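Local coordinates for protein WYL1 (Ruminococcus sp., PDB 6OAW) that probably acts as an accessory protein modulating the Type VI-D CRISPR-Cas system, and contains a WYL domain, at residues K197-G200 / Y204-I207. Sequence-based numbering, arbitrary orientation.
Sequences KQNG and YSFI
With chi1 at -97°, away from the usual staggered values, Asn199 swings its carboxamide across to Ser205 and turns both of its polar atoms to that residue's backbone. The amide reads one strand residue twice. Its OD1 accepts the backbone N-H of Ser205, with N to OD1 at 2.9 Å. This bond is rather bent, its N-H...O angle being 140°. Its ND2 gives a much straighter bond, 169°, to the backbone oxygen of the same residue. Here Asn199 ND2 and Ser205 O are 2.7 Å apart. Ser205 O lies almost in the amide plane of Asn199, where the N-H bonds point, although the donor approaches the Ser205 carbonyl tilted well out of that group's own plane. Asparagine suits the place because one short, flat group carries donor and acceptor side by side, and the two bonds together fix its rotation. The same OD1 also lies 3.1 Å from the backbone N of Tyr204.

Ser205 directs its CB toward the helix end, 3.5 Å from Asn199 OD1; a short side chain here leaves room for the amide to reach the backbone. Were Asn199 an alanine, the N-H and carbonyl of Ser205 would probably lose both of these partners, and with them the direct link between helix end and strand. Gly200, with positive phi, a conformation that favours glycine, turns the chain out of the helix.

The contact thus ties the last turn of helix 186-199 to the first residue of strand 205-211 across a short connecting loop. Phe206 points away from the helix, packing on Ile224 of strand 219-230 with a cation-pi contact to Arg222, and backbone bonds join Ile207 to Leu223 and Phe206 to Glu269, setting the strand within its antiparallel sheet.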
# COMPACT_ATOMS: atom_id res chain seq x y z
N LYS B 197 22.42 13.49 -15.95
CA LYS B 197 23.73 13.88 -15.36
C LYS B 197 24.57 14.60 -16.43
O LYS B 197 25.03 15.72 -16.15
CB LYS B 197 24.46 12.66 -14.78
CG LYS B 197 25.78 12.97 -14.07
N GLN B 198 24.76 13.98 -17.60
CA GLN B 198 25.56 14.54 -18.73
C GLN B 198 25.05 15.94 -19.07
O GLN B 198 25.88 16.84 -19.28
CB GLN B 198 25.50 13.63 -19.96
CG GLN B 198 26.21 12.29 -19.79
CD GLN B 198 25.97 11.35 -20.95
OE1 GLN B 198 24.87 11.26 -21.50
NE2 GLN B 198 27.02 10.64 -21.34
N ASN B 199 23.73 16.14 -19.08
CA ASN B 199 23.08 17.40 -19.54
C ASN B 199 23.13 18.47 -18.44
O ASN B 199 23.24 19.66 -18.81
CB ASN B 199 21.65 17.14 -20.03
CG ASN B 199 21.54 16.97 -21.54
OD1 ASN B 199 22.48 17.28 -22.29
ND2 ASN B 199 20.37 16.52 -21.98
N GLY B 200 23.10 18.07 -17.16
CA GLY B 200 22.90 19.01 -16.04
C GLY B 200 21.83 20.04 -16.38
O GLY B 200 20.71 19.65 -16.77
N TYR B 204 22.40 20.19 -23.39
CA TYR B 204 23.20 20.16 -24.64
C TYR B 204 22.66 19.08 -25.60
O TYR B 204 22.75 19.27 -26.84
CB TYR B 204 24.67 19.87 -24.31
CG TYR B 204 25.54 21.10 -24.20
CD1 TYR B 204 25.47 22.10 -25.16
CD2 TYR B 204 26.46 21.24 -23.17
CE1 TYR B 204 26.28 23.22 -25.09
CE2 TYR B 204 27.28 22.36 -23.09
CZ TYR B 204 27.19 23.35 -24.06
OH TYR B 204 27.97 24.47 -24.03
N SER B 205 22.12 17.99 -25.05
CA SER B 205 21.89 16.72 -25.80
C SER B 205 20.44 16.22 -25.65
O SER B 205 19.77 16.54 -24.65
CB SER B 205 22.87 15.67 -25.37
OG SER B 205 24.19 16.19 -25.34
N PHE B 206 20.00 15.45 -26.64
CA PHE B 206 18.73 14.69 -26.64
C PHE B 206 19.08 13.21 -26.78
O PHE B 206 20.22 12.92 -27.20
CB PHE B 206 17.82 15.16 -27.79
CG PHE B 206 18.30 14.78 -29.18
CD1 PHE B 206 19.17 15.60 -29.88
CD2 PHE B 206 17.85 13.62 -29.78
CE1 PHE B 206 19.59 15.25 -31.16
CE2 PHE B 206 18.28 13.25 -31.05
CZ PHE B 206 19.14 14.08 -31.73
N ILE B 207 18.15 12.32 -26.43
CA ILE B 207 18.15 10.89 -26.84
C ILE B 207 16.96 10.63 -27.78
O ILE B 207 15.88 11.27 -27.60
CB ILE B 207 18.11 9.91 -25.64
CG1 ILE B 207 16.80 10.01 -24.86
CG2 ILE B 207 19.33 10.10 -24.76
CD1 ILE B 207 16.73 9.14 -23.64